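Local atomic coordinates of uncharacterized protein (PDB entry 3TM8), a protein that belongs to the HD-GYP class of cyclic-di-GMP phosphodiesterases, carries two iron ions in its HD domain and probably acts as a metal-dependent hydrolase. Residues L177-L185 against Q316-L325; L31-A41 against L53-L64. One frame throughout, in Å; residues are numbered along the deposited sequence. Where two conformers were deposited one is given.

Interaction 1: L177-L185 against Q316-L325; sequences LSIALAQKL and QHIQHLNDIL
Leu-181 swings CG away from its backbone N (chi1 177°), which carries CD1 to His-320 and CD2 to His-317 and Leu-321, whereas Ile-324, its CG1 anti to the carbonyl carbon (chi1 -68°), reaches back with CD1 into helix 177-185. Each is a knob in a hole of the other helix: Leu-181 sits among His-317, His-320, Leu-321 and Ile-324, and Ile-324 among Leu-177, Ala-180, Leu-181 and Lys-184. The segment axes cross at 117°, 9.7 Å apart at their closest. Ile-324 CD1 presses on Ala-180 CB at 3.5 Å, closer than usual van der Waals contact. Leu-181 CD1 meets His-320 CB at 3.6 Å; its CD2 lies over one face of the His-317 ring, toward the rim. Lys-184 CB stands over the centre of the His-320 ring, 3.6 Å from the centroid, in a CH-pi contact, while Leu-185 CD2 comes to that ring's edge. At the ND1 edge, in the ring plane, a water 2.8 Å from His-320 ND1 donates to Asp-323 OD2 and weakly accepts from Lys-184 NZ. His-317 ND1 bonds to Ser-283 of helix 276-293. No direct hydrogen bond spans the segments, so interlocked aliphatic groups and imidazole faces join helix 167-185, in the HD domain, to the C-terminal helix 315-325; polar bridging runs through the water, and a Lys-184 to Leu-328 carboxylate salt bridge adds a tie just past the helix.

Interaction 2: L31-A41 against L53-L64; sequences LRGDQKIDFNA and LRRGDSFEGERL. With DMS (dimethyl sulfoxide), chain G.
Ile-37 and Leu-53 cross at about a right angle where two loops run antiparallel beside the beta hairpin of strands 41-45 and 48-53. Ile-37 CD1 lies 4.0 Å from Leu-53 CB, and its CG2 meets the edge of the Phe-59 ring at CE2. Leu-31 and Leu-53 instead reach tip to tip, CD1 to CD1 at 3.6 Å. Ala-41 and Leu-53 form a hydrogen-bonded antiparallel pair at the hairpin's base. Farther out, a type II turn from Arg-54 to Asp-57 is held on Ile-37, whose N donates to Asp-57 O and whose O accepts from Gly-56 N at 2.8 Å. Asn-40 lays its amide over one face of the Arg-55 guanidinium, the planes 40° apart; Arg-55 NE pairs with Glu-81 and Asn-40 ND2 with Tyr-42. At the other end Phe-59 N donates to Gly-33 O at 2.9 Å, and Glu-60 OE1, which accepts from Ser-58 OG, lies against Asp-34 CA. Arg-32, bent at chi2 (-73°), passes its CD by Leu-64 CD1; NH1 hydrogen-bonds to the backbone O of Asp-110 and to Gln-113 OE1, while NH2 donates in the guanidinium plane to the O of a dimethyl sulfoxide, probably from the crystallisation liquor, at 2.9 Å.

Overall arrangement
Interaction 2 closes in the N-terminal part of the chain before interaction 1 opens; their centres lie 34 Å apart and their nearest atoms about 15 Å, without touching. Interaction 2 joins loops around hairpin 41-45/48-53 and rests on helices 82-97 and 105-125. Interaction 1 pairs helix 167-185 with the C-terminal helix 315-325 beside helices 153-158 and 276-293. Helices 167-185 and 276-293 also carry the iron ligands His-170 and Asn-285, each with its side chain about 8 Å from that of Leu-177. The C-terminal helix packs against both these ligand-bearing helices, while in the N-terminal loops the Arg-32 side chain still comes within about 12 Å of that of His-170.

Interaction 1: L177-L185 against Q316-L325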
# COMPACT_ATOMS: atom_id res chain seq x y z
N LEU A 177 0.07 5.74 -7.32
CA LEU A 177 -0.39 5.88 -8.69
C LEU A 177 -1.70 6.65 -8.72
O LEU A 177 -1.93 7.45 -9.62
CB LEU A 177 -0.57 4.52 -9.34
CG LEU A 177 0.68 3.65 -9.53
CD1 LEU A 177 0.28 2.26 -9.99
CD2 LEU A 177 1.65 4.29 -10.52
N SER A 178 -2.56 6.42 -7.73
CA SER A 178 -3.84 7.13 -7.68
C SER A 178 -3.68 8.64 -7.47
O SER A 178 -4.39 9.44 -8.08
CB SER A 178 -4.76 6.53 -6.61
OG SER A 178 -5.14 5.20 -6.94
N ILE A 179 -2.76 9.02 -6.59
CA ILE A 179 -2.49 10.45 -6.37
C ILE A 179 -2.01 11.09 -7.67
O ILE A 179 -2.50 12.16 -8.08
CB ILE A 179 -1.42 10.67 -5.28
CG1 ILE A 179 -1.97 10.30 -3.90
CG2 ILE A 179 -0.93 12.13 -5.30
CD1 ILE A 179 -0.90 10.05 -2.85
N ALA A 180 -1.07 10.43 -8.34
CA ALA A 180 -0.55 10.96 -9.59
C ALA A 180 -1.63 11.02 -10.67
O ALA A 180 -1.70 12.00 -11.43
CB ALA A 180 0.64 10.14 -10.07
N LEU A 181 -2.47 10.00 -10.74
CA LEU A 181 -3.56 9.98 -11.73
C LEU A 181 -4.56 11.10 -11.45
O LEU A 181 -5.01 11.80 -12.37
CB LEU A 181 -4.25 8.61 -11.73
CG LEU A 181 -5.46 8.44 -12.65
CD1 LEU A 181 -5.10 8.79 -14.09
CD2 LEU A 181 -5.95 7.02 -12.55
N ALA A 182 -4.89 11.30 -10.18
CA ALA A 182 -5.81 12.37 -9.80
C ALA A 182 -5.28 13.73 -10.25
O ALA A 182 -6.03 14.55 -10.78
CB ALA A 182 -6.02 12.35 -8.29
N GLN A 183 -3.98 13.95 -10.05
CA GLN A 183 -3.35 15.18 -10.52
C GLN A 183 -3.52 15.35 -12.03
O GLN A 183 -3.84 16.44 -12.49
CB GLN A 183 -1.86 15.22 -10.15
CG GLN A 183 -1.17 16.50 -10.59
CD GLN A 183 0.30 16.55 -10.19
OE1 GLN A 183 0.96 15.52 -10.07
NE2 GLN A 183 0.81 17.76 -9.98
N LYS A 184 -3.29 14.29 -12.79
CA LYS A 184 -3.40 14.36 -14.25
C LYS A 184 -4.82 14.66 -14.71
O LYS A 184 -5.03 15.30 -15.74
CB LYS A 184 -2.94 13.05 -14.89
CG LYS A 184 -1.48 12.73 -14.69
CD LYS A 184 -0.60 13.56 -15.58
CE LYS A 184 0.77 12.92 -15.69
NZ LYS A 184 1.55 13.54 -16.79
N LEU A 185 -5.80 14.18 -13.95
CA LEU A 185 -7.21 14.38 -14.26
C LEU A 185 -7.76 15.70 -13.74
O LEU A 185 -8.90 16.05 -14.02
CB LEU A 185 -8.03 13.24 -13.67
CG LEU A 185 -7.75 11.86 -14.27
CD1 LEU A 185 -8.43 10.79 -13.45
CD2 LEU A 185 -8.22 11.81 -15.72
N GLN A 316 -8.30 7.16 -20.96
CA GLN A 316 -7.53 8.27 -20.40
C GLN A 316 -6.77 7.89 -19.12
O GLN A 316 -5.66 8.37 -18.88
CB GLN A 316 -8.38 9.54 -20.19
CG GLN A 316 -9.53 9.44 -19.20
CD GLN A 316 -10.84 9.04 -19.84
OE1 GLN A 316 -10.87 8.19 -20.73
NE2 GLN A 316 -11.92 9.66 -19.41
N HIS A 317 -7.36 7.02 -18.30
CA HIS A 317 -6.65 6.56 -17.10
C HIS A 317 -5.44 5.74 -17.49
O HIS A 317 -4.36 5.91 -16.93
CB HIS A 317 -7.55 5.70 -16.22
CG HIS A 317 -8.64 6.46 -15.54
ND1 HIS A 317 -9.44 5.89 -14.57
CD2 HIS A 317 -9.07 7.73 -15.68
CE1 HIS A 317 -10.32 6.78 -14.15
NE2 HIS A 317 -10.12 7.90 -14.81
N ILE A 318 -5.63 4.84 -18.44
CA ILE A 318 -4.54 3.95 -18.83
C ILE A 318 -3.40 4.75 -19.46
O ILE A 318 -2.23 4.50 -19.17
CB ILE A 318 -5.02 2.81 -19.74
CG1 ILE A 318 -6.03 1.96 -18.97
CG2 ILE A 318 -3.85 1.96 -20.20
CD1 ILE A 318 -5.59 1.63 -17.55
N GLN A 319 -3.73 5.72 -20.30
CA GLN A 319 -2.72 6.58 -20.90
C GLN A 319 -1.97 7.40 -19.85
O GLN A 319 -0.74 7.48 -19.88
CB GLN A 319 -3.36 7.51 -21.94
CG GLN A 319 -3.98 6.75 -23.11
CD GLN A 319 -4.64 7.66 -24.14
OE1 GLN A 319 -4.61 7.36 -25.32
NE2 GLN A 319 -5.25 8.75 -23.68
N HIS A 320 -2.70 8.00 -18.92
CA HIS A 320 -2.05 8.76 -17.86
C HIS A 320 -1.14 7.86 -17.02
O HIS A 320 -0.03 8.26 -16.67
CB HIS A 320 -3.08 9.45 -16.95
CG HIS A 320 -3.70 10.69 -17.53
ND1 HIS A 320 -2.98 11.62 -18.25
CD2 HIS A 320 -4.96 11.16 -17.47
CE1 HIS A 320 -3.78 12.61 -18.61
NE2 HIS A 320 -4.99 12.35 -18.14
N LEU A 321 -1.62 6.67 -16.67
CA LEU A 321 -0.83 5.74 -15.86
C LEU A 321 0.42 5.30 -16.60
O LEU A 321 1.50 5.20 -16.01
CB LEU A 321 -1.68 4.54 -15.41
CG LEU A 321 -2.68 4.90 -14.31
CD1 LEU A 321 -3.82 3.89 -14.22
CD2 LEU A 321 -1.98 5.07 -12.95
N ASN A 322 0.28 5.04 -17.89
CA ASN A 322 1.45 4.74 -18.71
C ASN A 322 2.48 5.87 -18.62
O ASN A 322 3.67 5.62 -18.40
CB ASN A 322 1.05 4.47 -20.15
CG ASN A 322 2.23 4.11 -21.02
OD1 ASN A 322 2.89 3.10 -20.80
ND2 ASN A 322 2.48 4.92 -22.04
N ASP A 323 2.01 7.11 -18.74
CA ASP A 323 2.89 8.28 -18.65
C ASP A 323 3.54 8.40 -17.26
O ASP A 323 4.72 8.70 -17.14
CB ASP A 323 2.15 9.57 -18.99
CG ASP A 323 1.76 9.66 -20.45
OD1 ASP A 323 2.29 8.88 -21.26
OD2 ASP A 323 0.94 10.54 -20.79
N ILE A 324 2.75 8.18 -16.22
CA ILE A 324 3.27 8.21 -14.85
C ILE A 324 4.39 7.19 -14.65
O ILE A 324 5.42 7.51 -14.05
CB ILE A 324 2.14 7.99 -13.83
CG1 ILE A 324 1.19 9.19 -13.83
CG2 ILE A 324 2.71 7.74 -12.43
CD1 ILE A 324 -0.16 8.90 -13.23
N LEU A 325 4.21 5.98 -15.17
CA LEU A 325 5.22 4.94 -15.06
C LEU A 325 6.48 5.27 -15.86
O LEU A 325 7.57 4.81 -15.55
CB LEU A 325 4.64 3.59 -15.50
CG LEU A 325 3.58 3.00 -14.57
CD1 LEU A 325 2.88 1.82 -15.23
CD2 LEU A 325 4.20 2.61 -13.23
O HOH W 1 -0.42 12.10 -19.14

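Interaction 2: L31-A41 against L53-L64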
# COMPACT_ATOMS: atom_id res chain seq x y z
N LEU A 31 11.12 -0.39 9.81
CA LEU A 31 12.58 -0.40 9.91
C LEU A 31 13.17 0.09 8.59
O LEU A 31 13.32 -0.69 7.65
CB LEU A 31 13.10 -1.79 10.28
CG LEU A 31 12.56 -2.30 11.62
CD1 LEU A 31 12.95 -3.77 11.81
CD2 LEU A 31 13.06 -1.45 12.79
N ARG A 32 13.44 1.39 8.52
CA ARG A 32 13.81 2.01 7.26
C ARG A 32 14.77 3.16 7.52
O ARG A 32 14.80 3.71 8.62
CB ARG A 32 12.57 2.57 6.54
CG ARG A 32 11.52 1.55 6.11
CD ARG A 32 11.98 0.69 4.92
NE ARG A 32 10.99 -0.34 4.58
CZ ARG A 32 9.97 -0.18 3.73
NH1 ARG A 32 9.81 0.96 3.07
NH2 ARG A 32 9.12 -1.17 3.52
N GLY A 33 15.53 3.53 6.50
CA GLY A 33 16.36 4.71 6.57
C GLY A 33 17.63 4.54 7.36
O GLY A 33 17.96 3.44 7.82
N ASP A 34 18.35 5.64 7.52
CA ASP A 34 19.71 5.63 8.05
C ASP A 34 19.82 5.79 9.58
O ASP A 34 20.92 5.73 10.12
CB ASP A 34 20.58 6.67 7.33
CG ASP A 34 20.07 8.10 7.50
OD1 ASP A 34 18.85 8.31 7.63
OD2 ASP A 34 20.92 9.02 7.51
N GLN A 35 18.70 5.98 10.27
CA GLN A 35 18.77 6.10 11.73
C GLN A 35 19.23 4.78 12.34
O GLN A 35 18.72 3.72 12.00
CB GLN A 35 17.43 6.53 12.35
CG GLN A 35 17.55 6.72 13.86
CD GLN A 35 16.25 7.02 14.58
OE1 GLN A 35 16.23 7.09 15.81
NE2 GLN A 35 15.15 7.18 13.83
N LYS A 36 20.20 4.84 13.25
CA LYS A 36 20.69 3.63 13.90
C LYS A 36 19.70 3.17 14.96
O LYS A 36 19.25 3.98 15.78
CB LYS A 36 22.06 3.86 14.53
CG LYS A 36 23.16 4.21 13.54
CD LYS A 36 24.51 4.23 14.23
CE LYS A 36 25.61 4.69 13.28
NZ LYS A 36 26.94 4.71 13.96
N ILE A 37 19.36 1.89 14.96
CA ILE A 37 18.41 1.39 15.94
C ILE A 37 19.10 1.24 17.29
O ILE A 37 20.26 0.83 17.36
CB ILE A 37 17.75 0.05 15.50
CG1 ILE A 37 18.78 -1.08 15.39
CG2 ILE A 37 17.00 0.23 14.18
CD1 ILE A 37 18.15 -2.43 14.99
N ASP A 38 18.41 1.59 18.37
CA ASP A 38 18.94 1.43 19.73
C ASP A 38 18.16 0.33 20.43
O ASP A 38 17.78 0.45 21.60
CB ASP A 38 18.83 2.75 20.51
CG ASP A 38 19.39 2.65 21.93
OD1 ASP A 38 20.40 1.94 22.12
OD2 ASP A 38 18.83 3.28 22.85
N PHE A 39 17.90 -0.75 19.69
CA PHE A 39 17.23 -1.94 20.20
C PHE A 39 17.62 -3.13 19.32
O PHE A 39 17.96 -2.96 18.15
CB PHE A 39 15.71 -1.77 20.17
CG PHE A 39 15.18 -1.27 18.85
CD1 PHE A 39 14.81 -2.15 17.84
CD2 PHE A 39 15.06 0.09 18.62
CE1 PHE A 39 14.33 -1.68 16.62
CE2 PHE A 39 14.59 0.57 17.40
CZ PHE A 39 14.22 -0.31 16.40
N ASN A 40 17.60 -4.34 19.88
CA ASN A 40 17.68 -5.55 19.06
C ASN A 40 16.34 -5.83 18.39
O ASN A 40 15.30 -5.43 18.89
CB ASN A 40 17.97 -6.77 19.94
CG ASN A 40 19.41 -6.84 20.42
OD1 ASN A 40 20.30 -6.14 19.93
ND2 ASN A 40 19.63 -7.73 21.39
N ALA A 41 16.36 -6.59 17.30
CA ALA A 41 15.13 -7.12 16.71
C ALA A 41 15.30 -8.59 16.37
O ALA A 41 16.38 -9.01 15.92
CB ALA A 41 14.68 -6.30 15.50
N LEU A 53 18.57 -8.43 14.05
CA LEU A 53 19.09 -7.06 13.96
C LEU A 53 19.65 -6.64 15.30
O LEU A 53 19.04 -6.87 16.35
CB LEU A 53 17.98 -6.10 13.53
CG LEU A 53 17.17 -6.53 12.31
CD1 LEU A 53 16.06 -5.52 12.02
CD2 LEU A 53 18.05 -6.72 11.08
N ARG A 54 20.81 -5.99 15.27
CA ARG A 54 21.48 -5.63 16.51
C ARG A 54 21.52 -4.13 16.72
O ARG A 54 21.46 -3.37 15.77
CB ARG A 54 22.90 -6.19 16.50
CG ARG A 54 22.93 -7.69 16.65
CD ARG A 54 24.26 -8.25 16.24
NE ARG A 54 24.32 -9.68 16.49
CZ ARG A 54 23.73 -10.60 15.73
NH1 ARG A 54 23.03 -10.23 14.67
NH2 ARG A 54 23.85 -11.88 16.04
N ARG A 55 21.62 -3.72 17.98
CA ARG A 55 21.77 -2.32 18.31
C ARG A 55 22.86 -1.71 17.43
O ARG A 55 23.96 -2.26 17.32
CB ARG A 55 22.10 -2.14 19.80
CG ARG A 55 21.04 -2.76 20.72
CD ARG A 55 21.30 -2.57 22.22
NE ARG A 55 20.35 -3.40 22.95
CZ ARG A 55 20.58 -4.66 23.30
NH1 ARG A 55 21.77 -5.20 23.06
NH2 ARG A 55 19.64 -5.37 23.91
N GLY A 56 22.55 -0.59 16.80
CA GLY A 56 23.51 0.10 15.95
C GLY A 56 23.25 -0.10 14.46
O GLY A 56 23.84 0.59 13.63
N ASP A 57 22.39 -1.05 14.11
CA ASP A 57 22.10 -1.31 12.69
C ASP A 57 21.24 -0.22 12.05
O ASP A 57 20.46 0.46 12.71
CB ASP A 57 21.42 -2.67 12.50
CG ASP A 57 22.33 -3.84 12.78
OD1 ASP A 57 23.55 -3.62 12.99
OD2 ASP A 57 21.83 -4.99 12.79
N SER A 58 21.38 -0.05 10.74
CA SER A 58 20.50 0.84 9.98
C SER A 58 20.18 0.22 8.62
O SER A 58 20.73 -0.83 8.28
CB SER A 58 21.12 2.23 9.81
OG SER A 58 22.33 2.16 9.09
N PHE A 59 19.30 0.86 7.86
CA PHE A 59 18.68 0.17 6.73
C PHE A 59 18.58 1.00 5.46
O PHE A 59 17.80 0.69 4.56
CB PHE A 59 17.34 -0.40 7.17
CG PHE A 59 17.49 -1.34 8.31
CD1 PHE A 59 17.96 -2.63 8.07
CD2 PHE A 59 17.32 -0.92 9.62
CE1 PHE A 59 18.20 -3.49 9.11
CE2 PHE A 59 17.55 -1.79 10.67
CZ PHE A 59 17.99 -3.08 10.42
N GLU A 60 19.42 2.03 5.38
CA GLU A 60 19.44 2.89 4.21
C GLU A 60 20.11 2.20 3.02
O GLU A 60 20.98 1.33 3.20
CB GLU A 60 20.14 4.22 4.54
CG GLU A 60 21.68 4.18 4.54
CD GLU A 60 22.29 3.56 5.79
OE1 GLU A 60 21.56 3.15 6.71
OE2 GLU A 60 23.54 3.48 5.84
N GLY A 61 19.71 2.57 1.81
CA GLY A 61 20.33 2.03 0.60
C GLY A 61 20.31 0.51 0.53
O GLY A 61 19.27 -0.11 0.77
N GLU A 62 21.46 -0.08 0.22
CA GLU A 62 21.56 -1.53 0.07
C GLU A 62 21.36 -2.29 1.38
O GLU A 62 21.11 -3.50 1.36
CB GLU A 62 22.90 -1.91 -0.56
CG GLU A 62 23.09 -1.39 -1.97
CD GLU A 62 24.40 -1.84 -2.60
OE1 GLU A 62 25.22 -2.47 -1.89
OE2 GLU A 62 24.61 -1.57 -3.80
N ARG A 63 21.45 -1.59 2.50
CA ARG A 63 21.25 -2.24 3.79
C ARG A 63 19.81 -2.74 3.93
O ARG A 63 19.54 -3.64 4.73
CB ARG A 63 21.62 -1.32 4.95
CG ARG A 63 23.11 -1.06 5.04
CD ARG A 63 23.47 -0.09 6.16
NE ARG A 63 24.92 0.03 6.30
CZ ARG A 63 25.54 0.98 7.00
NH1 ARG A 63 24.84 1.91 7.62
NH2 ARG A 63 26.87 0.99 7.06
N LEU A 64 18.90 -2.17 3.16
CA LEU A 64 17.51 -2.60 3.23
C LEU A 64 17.32 -4.04 2.75
O LEU A 64 16.34 -4.68 3.09
CB LEU A 64 16.60 -1.65 2.44
CG LEU A 64 15.10 -1.88 2.62
CD1 LEU A 64 14.70 -1.83 4.09
CD2 LEU A 64 14.33 -0.86 1.80
S DMS G . 10.43 -4.84 4.63
O DMS G . 9.04 -3.73 4.81
C1 DMS G . 9.82 -6.22 3.63
C2 DMS G . 11.67 -4.17 3.49
O HOH W 2 15.64 2.21 4.00
O HOH W 3 23.50 5.12 9.13